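PDB 5HYZ: SCARECROW-LIKE protein 7 from Oryza sativa Japonica Group, which binds DNA in vitro through its GRAS domain and probably acts as a transcription factor in plant development and abiotic stress resistance. Local coordinates for residues 238-244 and 366-372; 262-266 and 288-292. All coordinates share one frame; numbering follows the deposited sequence.

Contact 1 of 2, residues 238-244 and 366-372; sequences TLGEYEV and RPLLTVS
Leu239 with Ser372, and Glu241 with Thr370, exchange a pair of backbone hydrogen bonds, which makes strand 238-242 and residues 370-372 an antiparallel pair. The bond from Thr370 N to Glu241 O is almost straight, at 177°. The non-hydrogen-bonded pair Gly240-Val371 lies between them, where the main chains come close enough for Gly240 CA to rest 3.2 Å from Thr370 O, and Tyr242-Leu369 follows beyond Glu241-Thr370. Past the strand, Glu243 N still reaches Leu368 O at 2.9 Å, although from well above the carbonyl plane.

Side-chain polar contacts cluster at Glu243, the centre of an inverse gamma turn. With CG anti to the backbone N (chi1 -176°) and a bend at chi2 (59°), its carboxylate folds back to Thr370, whose OG1 donates to Glu243 OE1 over 2.7 Å on the anti side; the same hydroxyl is also hydrogen-bonded to Ser360 of strand 358-363. Ser311 N holds the other oxygen of this buried glutamate. Arg366, long enough to reach across, brings NH1 to 2.9 Å from Glu243 O in a weak hydrogen bond. Ser372 OG, hydrogen-bonded to Trp374 NE1, also has a water at 2.6 Å, and this water donates to Leu239 O.

Apolar contact is lighter: Pro367 CB, on a rigid ring, meets the aliphatic Glu243 CG at 3.8 Å.

On the Gly240 and Tyr242 side, helix 89-104 packs against Leu369 and Val371. Strand 202-208 runs parallel beside strand 236-242, while strand 358-363 pairs with strand 366-374, so the contact joins the parallel part of the Rossmann-like sheet to its antiparallel C-terminal strands.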
loop_
_atom_site.group_PDB
_atom_site.type_symbol
_atom_site.label_atom_id
_atom_site.label_comp_id
_atom_site.label_asym_id
_atom_site.label_seq_id
_atom_site.Cartn_x
_atom_site.Cartn_y
_atom_site.Cartn_z
ATOM N N THR A 238 2.389 7.729 21.771
ATOM C CA THR A 238 1.721 6.661 21.071
ATOM C C THR A 238 2.424 5.355 21.313
ATOM O O THR A 238 3.661 5.291 21.373
ATOM C CB THR A 238 1.645 6.938 19.542
ATOM O OG1 THR A 238 2.917 7.426 19.104
ATOM C CG2 THR A 238 0.660 8.068 19.303
ATOM N N LEU A 239 1.614 4.312 21.499
ATOM C CA LEU A 239 2.127 3.011 21.851
ATOM C C LEU A 239 1.601 1.989 20.867
ATOM O O LEU A 239 0.357 1.874 20.686
ATOM C CB LEU A 239 1.695 2.614 23.277
ATOM C CG LEU A 239 2.140 1.231 23.770
ATOM C CD1 LEU A 239 3.657 1.208 23.928
ATOM C CD2 LEU A 239 1.487 0.998 25.181
ATOM N N GLY A 240 2.480 1.232 20.232
ATOM C CA GLY A 240 1.997 0.144 19.395
ATOM C C GLY A 240 2.666 -1.136 19.843
ATOM O O GLY A 240 3.890 -1.202 19.886
ATOM N N GLU A 241 1.905 -2.191 20.150
ATOM C CA GLU A 241 2.501 -3.340 20.815
ATOM C C GLU A 241 1.847 -4.626 20.319
ATOM O O GLU A 241 0.713 -4.617 19.864
ATOM C CB GLU A 241 2.365 -3.214 22.337
ATOM C CG GLU A 241 3.566 -2.530 23.056
ATOM C CD GLU A 241 4.888 -3.251 22.758
ATOM O OE1 GLU A 241 4.828 -4.470 22.525
ATOM O OE2 GLU A 241 5.960 -2.613 22.699
ATOM N N TYR A 242 2.587 -5.716 20.396
ATOM C CA TYR A 242 2.035 -7.057 20.114
ATOM C C TYR A 242 1.041 -7.451 21.201
ATOM O O TYR A 242 1.317 -7.293 22.400
ATOM C CB TYR A 242 3.171 -8.079 20.055
ATOM C CG TYR A 242 4.216 -7.761 18.989
ATOM C CD1 TYR A 242 3.907 -7.866 17.645
ATOM C CD2 TYR A 242 5.506 -7.359 19.348
ATOM C CE1 TYR A 242 4.865 -7.599 16.637
ATOM C CE2 TYR A 242 6.479 -7.088 18.364
ATOM C CZ TYR A 242 6.149 -7.227 17.015
ATOM O OH TYR A 242 7.100 -6.959 16.062
ATOM N N GLU A 243 -0.091 -8.006 20.805
ATOM C CA GLU A 243 -1.154 -8.229 21.772
ATOM C C GLU A 243 -1.067 -9.649 22.272
ATOM O O GLU A 243 -1.832 -10.507 21.805
ATOM C CB GLU A 243 -2.521 -7.944 21.099
ATOM C CG GLU A 243 -3.727 -8.032 22.012
ATOM C CD GLU A 243 -3.633 -7.081 23.164
ATOM O OE1 GLU A 243 -3.320 -5.879 22.948
ATOM O OE2 GLU A 243 -3.875 -7.521 24.303
ATOM N N VAL A 244 -0.131 -9.912 23.193
ATOM C CA VAL A 244 0.003 -11.323 23.663
ATOM C C VAL A 244 0.660 -11.253 25.029
ATOM O O VAL A 244 1.551 -10.438 25.219
ATOM C CB VAL A 244 0.797 -12.214 22.652
ATOM C CG1 VAL A 244 2.217 -11.689 22.460
ATOM C CG2 VAL A 244 0.782 -13.697 23.150
ATOM N N ARG A 366 -9.084 -12.292 16.433
ATOM C CA ARG A 366 -8.087 -12.335 17.492
ATOM C C ARG A 366 -7.138 -11.127 17.337
ATOM O O ARG A 366 -6.430 -11.062 16.358
ATOM C CB ARG A 366 -7.320 -13.670 17.402
ATOM C CG ARG A 366 -5.825 -13.809 17.884
ATOM C CD ARG A 366 -5.512 -13.115 19.174
ATOM N NE ARG A 366 -4.334 -13.591 19.907
ATOM C CZ ARG A 366 -3.816 -12.868 20.900
ATOM N NH1 ARG A 366 -4.373 -11.678 21.174
ATOM N NH2 ARG A 366 -2.776 -13.290 21.615
ATOM N N PRO A 367 -7.139 -10.229 18.305
ATOM C CA PRO A 367 -6.312 -9.008 18.265
ATOM C C PRO A 367 -4.845 -9.392 18.163
ATOM O O PRO A 367 -4.430 -10.259 18.940
ATOM C CB PRO A 367 -6.612 -8.330 19.619
ATOM C CG PRO A 367 -7.895 -8.907 20.073
ATOM C CD PRO A 367 -8.045 -10.258 19.468
ATOM N N LEU A 368 -4.074 -8.770 17.266
ATOM C CA LEU A 368 -2.669 -9.106 17.130
ATOM C C LEU A 368 -1.761 -7.929 17.388
ATOM O O LEU A 368 -0.672 -8.101 17.976
ATOM C CB LEU A 368 -2.352 -9.628 15.735
ATOM C CG LEU A 368 -2.990 -10.961 15.363
ATOM C CD1 LEU A 368 -2.525 -11.382 13.993
ATOM C CD2 LEU A 368 -2.684 -12.072 16.429
ATOM N N LEU A 369 -2.184 -6.755 16.929
ATOM C CA LEU A 369 -1.264 -5.540 17.036
ATOM C C LEU A 369 -2.130 -4.403 17.523
ATOM O O LEU A 369 -3.122 -4.053 16.868
ATOM C CB LEU A 369 -0.644 -5.180 15.683
ATOM C CG LEU A 369 0.648 -4.348 15.798
ATOM C CD1 LEU A 369 1.252 -4.233 14.423
ATOM C CD2 LEU A 369 0.390 -2.975 16.297
ATOM N N THR A 370 -1.813 -3.839 18.674
ATOM C CA THR A 370 -2.679 -2.857 19.321
ATOM C C THR A 370 -2.036 -1.481 19.398
ATOM O O THR A 370 -0.857 -1.366 19.756
ATOM C CB THR A 370 -3.001 -3.389 20.713
ATOM O OG1 THR A 370 -3.547 -4.712 20.516
ATOM C CG2 THR A 370 -3.973 -2.540 21.455
ATOM N N VAL A 371 -2.808 -0.435 19.128
ATOM C CA VAL A 371 -2.278 0.920 19.151
ATOM C C VAL A 371 -3.096 1.711 20.151
ATOM O O VAL A 371 -4.319 1.515 20.274
ATOM C CB VAL A 371 -2.365 1.583 17.756
ATOM C CG1 VAL A 371 -1.951 3.088 17.837
ATOM C CG2 VAL A 371 -1.317 0.883 16.820
ATOM N N SER A 372 -2.447 2.599 20.899
ATOM C CA SER A 372 -3.145 3.463 21.857
ATOM C C SER A 372 -2.387 4.776 22.010
ATOM O O SER A 372 -1.207 4.870 21.637
ATOM C CB SER A 372 -3.278 2.783 23.238
ATOM O OG SER A 372 -2.017 2.279 23.649
HETATM O O HOH W 1 -1.238 -0.006 22.585
#

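Contact 2 of 2, residues 262-266 and 288-292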
loop_
_atom_site.group_PDB
_atom_site.type_symbol
_atom_site.label_atom_id
_atom_site.label_comp_id
_atom_site.label_asym_id
_atom_site.label_seq_id
_atom_site.Cartn_x
_atom_site.Cartn_y
_atom_site.Cartn_z
ATOM N N TYR A 262 0.834 -16.857 17.689
ATOM C CA TYR A 262 1.612 -17.181 16.499
ATOM C C TYR A 262 0.788 -17.986 15.482
ATOM O O TYR A 262 1.042 -17.903 14.287
ATOM C CB TYR A 262 2.922 -17.909 16.909
ATOM C CG TYR A 262 3.947 -16.878 17.343
ATOM C CD1 TYR A 262 4.555 -16.045 16.403
ATOM C CD2 TYR A 262 4.236 -16.672 18.701
ATOM C CE1 TYR A 262 5.425 -15.049 16.805
ATOM C CE2 TYR A 262 5.115 -15.723 19.094
ATOM C CZ TYR A 262 5.702 -14.894 18.125
ATOM O OH TYR A 262 6.553 -13.894 18.500
ATOM N N ARG A 263 -0.210 -18.741 15.931
ATOM C CA ARG A 263 -1.088 -19.412 14.956
ATOM C C ARG A 263 -1.744 -18.380 14.038
ATOM O O ARG A 263 -1.720 -18.517 12.811
ATOM C CB ARG A 263 -2.180 -20.237 15.654
ATOM C CG ARG A 263 -2.964 -21.105 14.654
ATOM C CD ARG A 263 -4.258 -21.684 15.201
ATOM N NE ARG A 263 -5.269 -20.654 15.435
ATOM C CZ ARG A 263 -6.492 -20.887 15.918
ATOM N NH1 ARG A 263 -6.890 -22.132 16.220
ATOM N NH2 ARG A 263 -7.325 -19.866 16.100
ATOM N N SER A 264 -2.270 -17.308 14.634
ATOM C CA SER A 264 -2.841 -16.233 13.788
ATOM C C SER A 264 -1.805 -15.606 12.851
ATOM O O SER A 264 -2.089 -15.445 11.642
ATOM C CB SER A 264 -3.491 -15.136 14.663
ATOM O OG SER A 264 -4.398 -15.738 15.552
ATOM N N LEU A 265 -0.612 -15.252 13.368
ATOM C CA LEU A 265 0.435 -14.705 12.490
ATOM C C LEU A 265 0.807 -15.644 11.315
ATOM O O LEU A 265 0.954 -15.217 10.137
ATOM C CB LEU A 265 1.734 -14.399 13.250
ATOM C CG LEU A 265 1.673 -13.161 14.149
ATOM C CD1 LEU A 265 2.931 -13.081 14.981
ATOM C CD2 LEU A 265 1.500 -11.914 13.257
ATOM N N PHE A 266 1.010 -16.924 11.646
ATOM C CA PHE A 266 1.384 -17.915 10.614
ATOM C C PHE A 266 0.299 -18.039 9.561
ATOM O O PHE A 266 0.619 -18.130 8.365
ATOM C CB PHE A 266 1.682 -19.300 11.248
ATOM C CG PHE A 266 3.113 -19.431 11.740
ATOM C CD1 PHE A 266 3.601 -18.600 12.746
ATOM C CD2 PHE A 266 3.967 -20.390 11.201
ATOM C CE1 PHE A 266 4.912 -18.706 13.192
ATOM C CE2 PHE A 266 5.274 -20.514 11.639
ATOM C CZ PHE A 266 5.753 -19.690 12.634
ATOM N N PHE A 288 9.915 -15.031 13.745
ATOM C CA PHE A 288 8.948 -15.668 14.629
ATOM C C PHE A 288 9.579 -16.824 15.423
ATOM O O PHE A 288 9.392 -16.925 16.648
ATOM C CB PHE A 288 7.743 -16.179 13.853
ATOM C CG PHE A 288 6.943 -15.092 13.147
ATOM C CD1 PHE A 288 7.032 -13.772 13.532
ATOM C CD2 PHE A 288 6.086 -15.435 12.136
ATOM C CE1 PHE A 288 6.284 -12.802 12.875
ATOM C CE2 PHE A 288 5.319 -14.473 11.490
ATOM C CZ PHE A 288 5.424 -13.177 11.864
ATOM N N GLY A 289 10.332 -17.684 14.751
ATOM C CA GLY A 289 10.938 -18.838 15.433
ATOM C C GLY A 289 11.858 -18.470 16.574
ATOM O O GLY A 289 11.841 -19.083 17.663
ATOM N N GLU A 290 12.671 -17.436 16.365
ATOM C CA GLU A 290 13.517 -16.943 17.450
ATOM C C GLU A 290 12.695 -16.383 18.623
ATOM O O GLU A 290 13.032 -16.597 19.789
ATOM C CB GLU A 290 14.469 -15.858 16.942
ATOM C CG GLU A 290 15.512 -16.437 15.993
ATOM C CD GLU A 290 16.457 -17.355 16.754
ATOM O OE1 GLU A 290 17.277 -16.814 17.523
ATOM O OE2 GLU A 290 16.305 -18.595 16.645
ATOM N N ARG A 291 11.623 -15.647 18.316
ATOM C CA ARG A 291 10.769 -15.118 19.388
ATOM C C ARG A 291 10.125 -16.240 20.187
ATOM O O ARG A 291 10.012 -16.177 21.430
ATOM C CB ARG A 291 9.694 -14.201 18.805
ATOM C CG ARG A 291 10.334 -12.884 18.316
ATOM C CD ARG A 291 9.368 -12.066 17.454
ATOM N NE ARG A 291 10.066 -10.867 16.942
ATOM C CZ ARG A 291 9.476 -9.888 16.264
ATOM N NH1 ARG A 291 8.178 -9.959 15.984
ATOM N NH2 ARG A 291 10.203 -8.854 15.848
ATOM N N ILE A 292 9.704 -17.262 19.467
ATOM C CA ILE A 292 9.113 -18.454 20.101
ATOM C C ILE A 292 10.156 -19.099 21.036
ATOM O O ILE A 292 9.852 -19.442 22.175
ATOM C CB ILE A 292 8.613 -19.423 19.009
ATOM C CG1 ILE A 292 7.352 -18.832 18.328
ATOM C CG2 ILE A 292 8.215 -20.803 19.573
ATOM C CD1 ILE A 292 7.071 -19.475 16.946
HETATM O O HOH W 2 6.058 -11.514 17.075
#
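Phe288 pushes its ring among Tyr262, Leu265 and Phe266, and this is the tightly packed part of the contact. Leu265 CD1 lies over one face of the Phe288 ring, 4.2 Å from its centroid, in a CH-pi contact that suits a branched aliphatic chain. Phe266 brings CE1 to 3.6 Å from Phe288 CD2, the two planes turned 40° apart. At the edge of the Tyr262 ring, near its plane, comes Phe288 CD1, with the ring planes 58° apart. Ile292 sets CG1 over one face of the tyrosine, 3.9 Å from the centroid in a CH-pi contact, its aliphatic C-H groups suiting an aromatic face.

The three aromatic residues form a cluster between two nearly antiparallel helices of the helical bundle, 251-272 and 278-296. Their short segments run 12.1 Å apart at the axes, a wide spacing bridged by large rings. Helix 39-57 adds Leu43, Tyr46 and Phe47 to the packing around Tyr262, Phe266 and Ile292.

Toward Arg291 the contact becomes looser and wetter. A tyrosine fits here because its ring joins the apolar cluster while its hydroxyl reaches water: Tyr262 OH passes 3.2 Å from Arg291 CB and has a water at 2.8 Å. The arginine chain, extended from CG to NE (chi2 167°), carries the guanidinium of this partly exposed residue past the phenol, where NH1 donates to that water and makes a weak hydrogen bond to Tyr242 OH.

The centre of contact 1, in the central sheet, is about 7 Å from the centre of the chain, and that of contact 2, in the helical bundle, about 13 Å; both are buried. Backbone hydrogen bonds and a buried carboxylate hold the strands, whereas rings and aliphatic branches hold the helices; the polar link between the helix segments runs through a water, while in contact 1 water merely supplements direct bonds. No strand or helix is common to the two, but they touch: Leu368 packs on Ser264 and Leu265, the Arg366 chain also meets Ser264, and Tyr242 OH lies 3.2 Å from Arg291 NH1. Strand 236-242 is followed directly by helix 251-272, so the chain passes from sheet to bundle here.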